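Long-range contacts in bifunctional protein PutA (Bdellovibrio bacteriovorus, PDB 5UR2), which probably oxidises proline to glutamate in two steps, joining a flavin-dependent proline dehydrogenase to an NAD-dependent L-glutamate gamma-semialdehyde dehydrogenase in one chain: residues Tyr162-Ala170 against Pro224-Val234; Phe253-Lys263 against Leu286-Phe297. One frame throughout, in Å; residues are numbered along the deposited sequence.

How the contacts relate
Both contacts pair parallel outer helices of the proline dehydrogenase barrel, and they follow one another along the chain. Contact 1 joins helices 152-173 and 211-232. Contact 2 joins helices 246-257 and 279-293, together with the loops that follow them. Each is partly buried and hides the same area, 506 Å². In both, one side rests on barrel strands and the other nears the surface. Their chemistry differs. Contact 1 is apolar, with no hydrogen bond across it. Contact 2 adds aromatic rings and a buried arginine, R293, that grips backbone carbonyls. The two also touch directly: R227 NE and E261 OE1 form a salt bridge of 2.9 Å, and F226 packs on I257.

Contact 1 of 2, residues Tyr162-Ala170 against Pro224-Val234; sequences YMELVTWLA and PVFRLGMEKGV
M163, V166, T167 and A170 meet P224, V225, L228, K232 and V234 in an apolar contact between two outer helices of the proline dehydrogenase barrel. The axes of 162-170 and 224-232 run almost parallel, 4° apart, and approach to 9.7 Å. No hydrogen bond crosses between the segments. L228 points into the interface and meets V166, T167 and M163. Its CD2 branch lies across T167, with L228 CD2 within 3.3 Å of T167 OG1. L228 CG also packs at 3.8 Å on V166 CG1. V166 points this branch across the gap because CG1 stands anti to the backbone N (chi1 169°). The same V166 CG1 rests on G229 CA at 4.0 Å. T167 OG1 donates to M163 O within its own helix, 3.1 Å away. M163 O also takes the bond from T167 N, and the two donors reach it from opposite faces of the carbonyl plane. M163 has a chain bent at chi2 and chi3, which brings M163 SD to 3.7 Å from P224 O and CE beside L228 CD2. At the other end, A170 CB touches K232 CB at 3.7 Å and V234 CG2. G233 has positive phi and ends helix 211-232 in a Schellman motif, after which V234 turns in toward A170. Beneath the pair, V166 and L165 touch V195 of strand 194-197, and Y162 OH bonds to S196 O. Such parallel neighbouring helices, laid outside a closed parallel sheet, are typical of the beta/alpha (TIM) barrel.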
loop_
_atom_site.group_PDB
_atom_site.type_symbol
_atom_site.label_atom_id
_atom_site.label_comp_id
_atom_site.label_asym_id
_atom_site.label_seq_id
_atom_site.Cartn_x
_atom_site.Cartn_y
_atom_site.Cartn_z
ATOM N N TYR B 162 -4.519 -54.908 -19.113
ATOM C CA TYR B 162 -4.191 -54.964 -20.534
ATOM C C TYR B 162 -3.832 -56.375 -20.976
ATOM O O TYR B 162 -4.312 -56.836 -22.021
ATOM C CB TYR B 162 -3.067 -53.988 -20.856
ATOM C CG TYR B 162 -3.666 -52.680 -21.260
ATOM C CD1 TYR B 162 -4.010 -52.440 -22.580
ATOM C CD2 TYR B 162 -3.972 -51.719 -20.316
ATOM C CE1 TYR B 162 -4.608 -51.263 -22.951
ATOM C CE2 TYR B 162 -4.576 -50.546 -20.682
ATOM C CZ TYR B 162 -4.886 -50.316 -21.999
ATOM O OH TYR B 162 -5.487 -49.136 -22.362
ATOM N N MET B 163 -3.036 -57.091 -20.174
ATOM C CA MET B 163 -2.699 -58.470 -20.521
ATOM C C MET B 163 -3.959 -59.317 -20.666
ATOM O O MET B 163 -4.075 -60.108 -21.604
ATOM C CB MET B 163 -1.768 -59.076 -19.471
ATOM C CG MET B 163 -0.393 -58.400 -19.298
ATOM S SD MET B 163 0.707 -58.515 -20.734
ATOM C CE MET B 163 1.292 -60.204 -20.637
ATOM N N GLU B 164 -4.918 -59.161 -19.746
ATOM C CA GLU B 164 -6.163 -59.918 -19.851
ATOM C C GLU B 164 -6.983 -59.467 -21.052
ATOM O O GLU B 164 -7.571 -60.300 -21.750
ATOM C CB GLU B 164 -6.986 -59.777 -18.571
ATOM C CG GLU B 164 -6.419 -60.516 -17.375
ATOM C CD GLU B 164 -6.889 -59.925 -16.054
ATOM O OE1 GLU B 164 -7.799 -59.065 -16.087
ATOM O OE2 GLU B 164 -6.345 -60.312 -14.991
ATOM N N LEU B 165 -7.038 -58.153 -21.307
ATOM C CA LEU B 165 -7.809 -57.647 -22.440
ATOM C C LEU B 165 -7.294 -58.218 -23.752
ATOM O O LEU B 165 -8.080 -58.699 -24.575
ATOM C CB LEU B 165 -7.782 -56.117 -22.487
ATOM C CG LEU B 165 -8.440 -55.524 -23.747
ATOM C CD1 LEU B 165 -9.928 -55.812 -23.771
ATOM C CD2 LEU B 165 -8.210 -54.027 -23.858
ATOM N N VAL B 166 -5.975 -58.171 -23.961
ATOM C CA VAL B 166 -5.405 -58.622 -25.230
ATOM C C VAL B 166 -5.658 -60.113 -25.438
ATOM O O VAL B 166 -6.061 -60.543 -26.522
ATOM C CB VAL B 166 -3.905 -58.289 -25.295
ATOM C CG1 VAL B 166 -3.258 -58.994 -26.476
ATOM C CG2 VAL B 166 -3.716 -56.794 -25.390
ATOM N N THR B 167 -5.427 -60.924 -24.400
ATOM C CA THR B 167 -5.627 -62.366 -24.537
ATOM C C THR B 167 -7.088 -62.677 -24.836
ATOM O O THR B 167 -7.404 -63.444 -25.753
ATOM C CB THR B 167 -5.151 -63.092 -23.273
ATOM O OG1 THR B 167 -3.747 -62.867 -23.086
ATOM C CG2 THR B 167 -5.396 -64.609 -23.381
ATOM N N TRP B 168 -7.993 -62.058 -24.085
ATOM C CA TRP B 168 -9.414 -62.370 -24.193
ATOM C C TRP B 168 -10.028 -61.862 -25.505
ATOM O O TRP B 168 -10.850 -62.555 -26.114
ATOM C CB TRP B 168 -10.124 -61.793 -22.970
ATOM C CG TRP B 168 -11.580 -61.823 -23.036
ATOM C CD1 TRP B 168 -12.394 -62.850 -22.667
ATOM C CD2 TRP B 168 -12.431 -60.764 -23.471
ATOM N NE1 TRP B 168 -13.705 -62.498 -22.855
ATOM C CE2 TRP B 168 -13.758 -61.221 -23.349
ATOM C CE3 TRP B 168 -12.200 -59.468 -23.950
ATOM C CZ2 TRP B 168 -14.858 -60.432 -23.696
ATOM C CZ3 TRP B 168 -13.289 -58.685 -24.299
ATOM C CH2 TRP B 168 -14.605 -59.171 -24.171
ATOM N N LEU B 169 -9.665 -60.648 -25.948
ATOM C CA LEU B 169 -10.206 -60.135 -27.211
ATOM C C LEU B 169 -9.656 -60.895 -28.415
ATOM O O LEU B 169 -10.399 -61.190 -29.362
ATOM C CB LEU B 169 -9.931 -58.641 -27.356
ATOM C CG LEU B 169 -11.158 -57.737 -27.323
ATOM C CD1 LEU B 169 -10.784 -56.293 -27.644
ATOM C CD2 LEU B 169 -12.194 -58.257 -28.306
ATOM N N ALA B 170 -8.356 -61.199 -28.415
ATOM C CA ALA B 170 -7.812 -62.023 -29.491
ATOM C C ALA B 170 -8.524 -63.373 -29.552
ATOM O O ALA B 170 -8.872 -63.853 -30.641
ATOM C CB ALA B 170 -6.303 -62.219 -29.311
ATOM N N PRO B 224 6.033 -56.579 -22.027
ATOM C CA PRO B 224 5.129 -57.749 -22.070
ATOM C C PRO B 224 3.824 -57.476 -22.802
ATOM O O PRO B 224 3.259 -58.404 -23.398
ATOM C CB PRO B 224 4.869 -58.059 -20.589
ATOM C CG PRO B 224 5.884 -57.265 -19.822
ATOM C CD PRO B 224 6.228 -56.091 -20.650
ATOM N N VAL B 225 3.318 -56.232 -22.758
ATOM C CA VAL B 225 2.095 -55.898 -23.488
ATOM C C VAL B 225 2.358 -55.928 -24.986
ATOM O O VAL B 225 1.577 -56.497 -25.762
ATOM C CB VAL B 225 1.541 -54.524 -23.060
ATOM C CG1 VAL B 225 0.240 -54.235 -23.806
ATOM C CG2 VAL B 225 1.345 -54.449 -21.574
ATOM N N PHE B 226 3.442 -55.282 -25.422
ATOM C CA PHE B 226 3.810 -55.347 -26.832
ATOM C C PHE B 226 4.073 -56.783 -27.259
ATOM O O PHE B 226 3.693 -57.188 -28.362
ATOM C CB PHE B 226 5.032 -54.482 -27.114
ATOM C CG PHE B 226 4.710 -53.043 -27.380
ATOM C CD1 PHE B 226 3.787 -52.366 -26.600
ATOM C CD2 PHE B 226 5.322 -52.368 -28.424
ATOM C CE1 PHE B 226 3.483 -51.033 -26.850
ATOM C CE2 PHE B 226 5.022 -51.032 -28.684
ATOM C CZ PHE B 226 4.105 -50.367 -27.891
ATOM N N ARG B 227 4.701 -57.579 -26.391
ATOM C CA ARG B 227 5.013 -58.956 -26.763
ATOM C C ARG B 227 3.743 -59.784 -26.921
ATOM O O ARG B 227 3.563 -60.480 -27.929
ATOM C CB ARG B 227 5.944 -59.595 -25.729
ATOM C CG ARG B 227 6.194 -61.084 -26.009
ATOM C CD ARG B 227 7.079 -61.759 -24.967
ATOM N NE ARG B 227 8.398 -61.139 -24.880
ATOM C CZ ARG B 227 8.904 -60.604 -23.773
ATOM N NH1 ARG B 227 8.196 -60.615 -22.646
ATOM N NH2 ARG B 227 10.120 -60.070 -23.789
ATOM N N LEU B 228 2.849 -59.722 -25.930
ATOM C CA LEU B 228 1.607 -60.480 -26.018
ATOM C C LEU B 228 0.798 -60.071 -27.243
ATOM O O LEU B 228 0.238 -60.928 -27.938
ATOM C CB LEU B 228 0.787 -60.295 -24.739
ATOM C CG LEU B 228 -0.552 -61.029 -24.727
ATOM C CD1 LEU B 228 -0.296 -62.527 -24.803
ATOM C CD2 LEU B 228 -1.333 -60.696 -23.461
ATOM N N GLY B 229 0.706 -58.766 -27.517
ATOM C CA GLY B 229 0.000 -58.330 -28.713
ATOM C C GLY B 229 0.594 -58.920 -29.978
ATOM O O GLY B 229 -0.125 -59.440 -30.841
ATOM N N MET B 230 1.920 -58.845 -30.103
ATOM C CA MET B 230 2.586 -59.413 -31.265
ATOM C C MET B 230 2.276 -60.895 -31.382
ATOM O O MET B 230 1.929 -61.384 -32.462
ATOM C CB MET B 230 4.092 -59.183 -31.162
ATOM C CG MET B 230 4.891 -59.702 -32.354
ATOM S SD MET B 230 6.669 -59.359 -32.210
ATOM C CE MET B 230 7.052 -60.320 -30.746
ATOM N N GLU B 231 2.350 -61.619 -30.267
ATOM C CA GLU B 231 2.101 -63.052 -30.330
ATOM C C GLU B 231 0.674 -63.350 -30.775
ATOM O O GLU B 231 0.449 -64.299 -31.527
ATOM C CB GLU B 231 2.392 -63.694 -28.968
ATOM C CG GLU B 231 3.871 -63.740 -28.628
ATOM C CD GLU B 231 4.145 -64.070 -27.177
ATOM O OE1 GLU B 231 3.183 -64.145 -26.390
ATOM O OE2 GLU B 231 5.332 -64.242 -26.820
ATOM N N LYS B 232 -0.283 -62.511 -30.404
ATOM C CA LYS B 232 -1.676 -62.773 -30.731
ATOM C C LYS B 232 -2.120 -62.130 -32.036
ATOM O O LYS B 232 -3.303 -62.226 -32.375
ATOM C CB LYS B 232 -2.588 -62.301 -29.593
ATOM C CG LYS B 232 -2.351 -62.959 -28.231
ATOM C CD LYS B 232 -2.487 -64.483 -28.270
ATOM C CE LYS B 232 -2.587 -65.035 -26.837
ATOM N NZ LYS B 232 -2.619 -66.524 -26.758
ATOM N N GLY B 233 -1.220 -61.478 -32.772
ATOM C CA GLY B 233 -1.641 -60.792 -33.982
ATOM C C GLY B 233 -2.469 -59.558 -33.699
ATOM O O GLY B 233 -3.319 -59.173 -34.511
ATOM N N VAL B 234 -2.262 -58.951 -32.549
ATOM C CA VAL B 234 -3.022 -57.798 -32.103
ATOM C C VAL B 234 -2.233 -56.536 -32.421
ATOM O O VAL B 234 -1.001 -56.517 -32.322
ATOM C CB VAL B 234 -3.328 -57.940 -30.598
ATOM C CG1 VAL B 234 -3.775 -56.627 -29.970
ATOM C CG2 VAL B 234 -4.375 -59.043 -30.397
#

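Contact 2 of 2, residues Phe253-Lys263 against Leu286-Phe297; sequences FTELINEPEFK and LTEFAQKRGTPF
R293 reaches from the end of helix 279-293 into the turn after helix 246-257 and grips its backbone. The chain is extended from CG to NE. R293 NE donates to I257 O at 2.8 Å with an N-H...O angle of 159°. The oxygen lies in the guanidinium plane, but the donor stands above the carbonyl plane. NH2 adds a weak bond to the same oxygen. R293 NH1 turns back to T295 O at 2.9 Å, and NH2 also bonds to Y265 O, so several carbonyls fix the rotation of the group. K263 O lies over one face and I257 CD1 over the opposite one. The carbonyl oxygens probably offset the buried positive charge of R293.

Below it the packing is tight and apolar. I257 CD1 lies 3.6 Å from F297 CD1 and also meets the edge of the F289 ring. I257 CG1 sits between the backbone N and the carbonyl carbon (chi1 74°), which sends CD1 into this cluster. F253 turns its edge to the face of F297 in an offset edge-to-face pair, with planes at 67°. Both rings also touch I270 of strand 268-273. This is the helix-to-strand layer of a TIM barrel, in which F297 leads into the next strand, 298-302.

The outer side is more open to solvent. T254, N258, F289, K263 and T295 are all partly exposed. T254 CB lies over the face of F289, a CH-pi contact 3.8 Å from the ring centroid. T254 CG2 adds L286 CD2 at 3.6 Å, and N258 CB meets the F289 edge. K263 O and T295 OG1 lie 3.0 Å apart, at most a weak bond, on this more exposed side.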
loop_
_atom_site.group_PDB
_atom_site.type_symbol
_atom_site.label_atom_id
_atom_site.label_comp_id
_atom_site.label_asym_id
_atom_site.label_seq_id
_atom_site.Cartn_x
_atom_site.Cartn_y
_atom_site.Cartn_z
ATOM N N PHE B 253 9.081 -45.659 -27.040
ATOM C CA PHE B 253 8.457 -46.382 -28.145
ATOM C C PHE B 253 9.476 -46.842 -29.175
ATOM O O PHE B 253 9.479 -48.009 -29.589
ATOM C CB PHE B 253 7.397 -45.500 -28.804
ATOM C CG PHE B 253 6.758 -46.126 -29.996
ATOM C CD1 PHE B 253 5.754 -47.077 -29.843
ATOM C CD2 PHE B 253 7.133 -45.741 -31.283
ATOM C CE1 PHE B 253 5.143 -47.649 -30.958
ATOM C CE2 PHE B 253 6.536 -46.310 -32.389
ATOM C CZ PHE B 253 5.540 -47.267 -32.230
ATOM N N THR B 254 10.316 -45.924 -29.640
ATOM C CA THR B 254 11.221 -46.253 -30.733
ATOM C C THR B 254 12.281 -47.259 -30.292
ATOM O O THR B 254 12.622 -48.170 -31.050
ATOM C CB THR B 254 11.865 -44.979 -31.296
ATOM O OG1 THR B 254 12.442 -44.203 -30.231
ATOM C CG2 THR B 254 10.839 -44.144 -32.043
ATOM N N GLU B 255 12.815 -47.115 -29.076
ATOM C CA GLU B 255 13.795 -48.090 -28.611
ATOM C C GLU B 255 13.151 -49.457 -28.438
ATOM O O GLU B 255 13.761 -50.482 -28.763
ATOM C CB GLU B 255 14.444 -47.622 -27.306
ATOM C CG GLU B 255 15.363 -46.381 -27.436
ATOM C CD GLU B 255 15.928 -45.945 -26.074
ATOM O OE1 GLU B 255 15.888 -46.763 -25.137
ATOM O OE2 GLU B 255 16.430 -44.815 -25.934
ATOM N N LEU B 256 11.911 -49.486 -27.939
ATOM C CA LEU B 256 11.227 -50.749 -27.691
ATOM C C LEU B 256 10.999 -51.526 -28.990
ATOM O O LEU B 256 11.339 -52.714 -29.078
ATOM C CB LEU B 256 9.910 -50.492 -26.957
ATOM C CG LEU B 256 9.188 -51.717 -26.404
ATOM C CD1 LEU B 256 10.089 -52.500 -25.435
ATOM C CD2 LEU B 256 7.892 -51.287 -25.711
ATOM N N ILE B 257 10.404 -50.882 -30.004
ATOM C CA ILE B 257 10.054 -51.596 -31.234
ATOM C C ILE B 257 11.246 -51.816 -32.152
ATOM O O ILE B 257 11.095 -52.476 -33.191
ATOM C CB ILE B 257 8.946 -50.908 -32.066
ATOM C CG1 ILE B 257 9.467 -49.663 -32.784
ATOM C CG2 ILE B 257 7.721 -50.532 -31.191
ATOM C CD1 ILE B 257 8.514 -49.170 -33.902
ATOM N N ASN B 258 12.420 -51.285 -31.815
ATOM C CA ASN B 258 13.650 -51.607 -32.530
ATOM C C ASN B 258 14.431 -52.751 -31.893
ATOM O O ASN B 258 15.483 -53.123 -32.423
ATOM C CB ASN B 258 14.563 -50.381 -32.661
ATOM C CG ASN B 258 15.546 -50.514 -33.830
ATOM O OD1 ASN B 258 15.178 -50.978 -34.914
ATOM N ND2 ASN B 258 16.795 -50.111 -33.614
ATOM N N GLU B 259 13.959 -53.297 -30.770
ATOM C CA GLU B 259 14.615 -54.444 -30.157
ATOM C C GLU B 259 14.460 -55.697 -31.033
ATOM O O GLU B 259 13.484 -55.827 -31.779
ATOM C CB GLU B 259 14.052 -54.701 -28.756
ATOM C CG GLU B 259 14.297 -53.546 -27.780
ATOM C CD GLU B 259 13.641 -53.769 -26.421
ATOM O OE1 GLU B 259 12.980 -54.824 -26.228
ATOM O OE2 GLU B 259 13.777 -52.876 -25.549
ATOM N N PRO B 260 15.427 -56.631 -30.965
ATOM C CA PRO B 260 15.403 -57.800 -31.869
ATOM C C PRO B 260 14.061 -58.520 -31.977
ATOM O O PRO B 260 13.601 -58.813 -33.089
ATOM C CB PRO B 260 16.477 -58.712 -31.254
ATOM C CG PRO B 260 17.448 -57.783 -30.637
ATOM C CD PRO B 260 16.634 -56.621 -30.110
ATOM N N GLU B 261 13.405 -58.789 -30.852
ATOM C CA GLU B 261 12.171 -59.567 -30.903
ATOM C C GLU B 261 11.017 -58.795 -31.535
ATOM O O GLU B 261 10.009 -59.410 -31.883
ATOM C CB GLU B 261 11.788 -60.034 -29.493
ATOM C CG GLU B 261 11.234 -58.922 -28.591
ATOM C CD GLU B 261 10.798 -59.425 -27.214
ATOM O OE1 GLU B 261 10.017 -60.398 -27.137
ATOM O OE2 GLU B 261 11.237 -58.831 -26.203
ATOM N N PHE B 262 11.127 -57.464 -31.674
ATOM C CA PHE B 262 10.029 -56.657 -32.197
ATOM C C PHE B 262 10.277 -56.035 -33.564
ATOM O O PHE B 262 9.317 -55.573 -34.190
ATOM C CB PHE B 262 9.696 -55.502 -31.233
ATOM C CG PHE B 262 9.251 -55.939 -29.871
ATOM C CD1 PHE B 262 8.116 -56.718 -29.709
ATOM C CD2 PHE B 262 9.967 -55.566 -28.748
ATOM C CE1 PHE B 262 7.696 -57.109 -28.445
ATOM C CE2 PHE B 262 9.563 -55.961 -27.484
ATOM C CZ PHE B 262 8.418 -56.730 -27.331
ATOM N N LYS B 263 11.522 -55.991 -34.044
ATOM C CA LYS B 263 11.828 -55.095 -35.158
ATOM C C LYS B 263 11.149 -55.492 -36.466
ATOM O O LYS B 263 11.244 -54.734 -37.434
ATOM C CB LYS B 263 13.345 -54.932 -35.335
ATOM C CG LYS B 263 14.123 -56.113 -35.888
ATOM C CD LYS B 263 15.623 -55.891 -35.645
ATOM C CE LYS B 263 15.999 -54.412 -35.761
ATOM N NZ LYS B 263 17.360 -54.121 -35.225
ATOM N N LEU B 286 10.741 -39.627 -36.835
ATOM C CA LEU B 286 10.168 -40.975 -36.828
ATOM C C LEU B 286 10.237 -41.641 -38.202
ATOM O O LEU B 286 10.338 -42.872 -38.285
ATOM C CB LEU B 286 8.725 -40.931 -36.334
ATOM C CG LEU B 286 8.524 -40.740 -34.823
ATOM C CD1 LEU B 286 7.070 -40.358 -34.524
ATOM C CD2 LEU B 286 8.875 -42.023 -34.105
ATOM N N THR B 287 10.150 -40.868 -39.292
ATOM C CA THR B 287 10.256 -41.467 -40.624
ATOM C C THR B 287 11.668 -41.998 -40.880
ATOM O O THR B 287 11.833 -43.127 -41.360
ATOM C CB THR B 287 9.857 -40.451 -41.708
ATOM O OG1 THR B 287 8.504 -40.023 -41.499
ATOM C CG2 THR B 287 9.943 -41.077 -43.099
ATOM N N GLU B 288 12.698 -41.212 -40.544
ATOM C CA GLU B 288 14.068 -41.708 -40.662
ATOM C C GLU B 288 14.249 -42.975 -39.847
ATOM O O GLU B 288 14.844 -43.948 -40.319
ATOM C CB GLU B 288 15.071 -40.649 -40.184
ATOM C CG GLU B 288 15.051 -39.374 -40.991
ATOM C CD GLU B 288 15.306 -39.626 -42.472
ATOM O OE1 GLU B 288 16.478 -39.889 -42.829
ATOM O OE2 GLU B 288 14.333 -39.580 -43.269
ATOM N N PHE B 289 13.702 -42.987 -38.633
ATOM C CA PHE B 289 13.808 -44.162 -37.782
ATOM C C PHE B 289 13.100 -45.366 -38.399
ATOM O O PHE B 289 13.642 -46.479 -38.393
ATOM C CB PHE B 289 13.241 -43.838 -36.396
ATOM C CG PHE B 289 13.017 -45.038 -35.567
ATOM C CD1 PHE B 289 14.082 -45.689 -34.983
ATOM C CD2 PHE B 289 11.743 -45.541 -35.397
ATOM C CE1 PHE B 289 13.872 -46.815 -34.228
ATOM C CE2 PHE B 289 11.531 -46.661 -34.643
ATOM C CZ PHE B 289 12.595 -47.301 -34.060
ATOM N N ALA B 290 11.910 -45.158 -38.980
ATOM C CA ALA B 290 11.193 -46.262 -39.618
ATOM C C ALA B 290 12.029 -46.881 -40.730
ATOM O O ALA B 290 12.039 -48.105 -40.910
ATOM C CB ALA B 290 9.848 -45.784 -40.172
ATOM N N GLN B 291 12.748 -46.050 -41.474
ATOM C CA GLN B 291 13.608 -46.575 -42.522
ATOM C C GLN B 291 14.758 -47.376 -41.920
ATOM O O GLN B 291 15.000 -48.524 -42.304
ATOM C CB GLN B 291 14.124 -45.427 -43.382
ATOM C CG GLN B 291 14.763 -45.888 -44.670
ATOM C CD GLN B 291 15.629 -44.818 -45.289
ATOM O OE1 GLN B 291 15.953 -43.818 -44.645
ATOM N NE2 GLN B 291 16.010 -45.021 -46.549
ATOM N N LYS B 292 15.440 -46.803 -40.929
ATOM C CA LYS B 292 16.532 -47.511 -40.271
ATOM C C LYS B 292 16.033 -48.802 -39.632
ATOM O O LYS B 292 16.715 -49.835 -39.683
ATOM C CB LYS B 292 17.177 -46.591 -39.227
ATOM C CG LYS B 292 18.115 -47.279 -38.246
ATOM C CD LYS B 292 18.541 -46.309 -37.137
ATOM N N ARG B 293 14.831 -48.770 -39.053
ATOM C CA ARG B 293 14.274 -49.973 -38.446
ATOM C C ARG B 293 14.114 -51.084 -39.476
ATOM O O ARG B 293 14.367 -52.257 -39.178
ATOM C CB ARG B 293 12.936 -49.650 -37.778
ATOM C CG ARG B 293 12.240 -50.863 -37.176
ATOM C CD ARG B 293 10.996 -50.437 -36.425
ATOM N NE ARG B 293 10.360 -51.515 -35.671
ATOM C CZ ARG B 293 9.185 -52.058 -35.985
ATOM N NH1 ARG B 293 8.502 -51.640 -37.048
ATOM N NH2 ARG B 293 8.678 -53.015 -35.223
ATOM N N GLY B 294 13.739 -50.729 -40.705
ATOM C CA GLY B 294 13.580 -51.701 -41.769
ATOM C C GLY B 294 12.244 -52.406 -41.818
ATOM O O GLY B 294 12.085 -53.335 -42.610
ATOM N N THR B 295 11.286 -52.005 -40.985
ATOM C CA THR B 295 9.955 -52.544 -40.963
ATOM C C THR B 295 9.056 -51.368 -40.604
ATOM O O THR B 295 9.370 -50.621 -39.665
ATOM C CB THR B 295 9.796 -53.680 -39.953
ATOM O OG1 THR B 295 10.624 -54.793 -40.342
ATOM C CG2 THR B 295 8.330 -54.107 -39.823
ATOM N N PRO B 296 7.969 -51.158 -41.328
ATOM C CA PRO B 296 7.095 -50.027 -41.009
ATOM C C PRO B 296 6.425 -50.187 -39.649
ATOM O O PRO B 296 6.317 -51.279 -39.086
ATOM C CB PRO B 296 6.069 -50.035 -42.147
ATOM C CG PRO B 296 6.768 -50.812 -43.276
ATOM C CD PRO B 296 7.586 -51.842 -42.577
ATOM N N PHE B 297 6.019 -49.047 -39.101
ATOM C CA PHE B 297 5.068 -48.978 -38.003
ATOM C C PHE B 297 4.104 -47.837 -38.319
ATOM O O PHE B 297 4.255 -47.140 -39.324
ATOM C CB PHE B 297 5.786 -48.786 -36.662
ATOM C CG PHE B 297 6.579 -47.523 -36.589
ATOM C CD1 PHE B 297 7.889 -47.480 -37.037
ATOM C CD2 PHE B 297 6.006 -46.360 -36.082
ATOM C CE1 PHE B 297 8.616 -46.301 -36.973
ATOM C CE2 PHE B 297 6.730 -45.173 -36.026
ATOM C CZ PHE B 297 8.036 -45.144 -36.469
#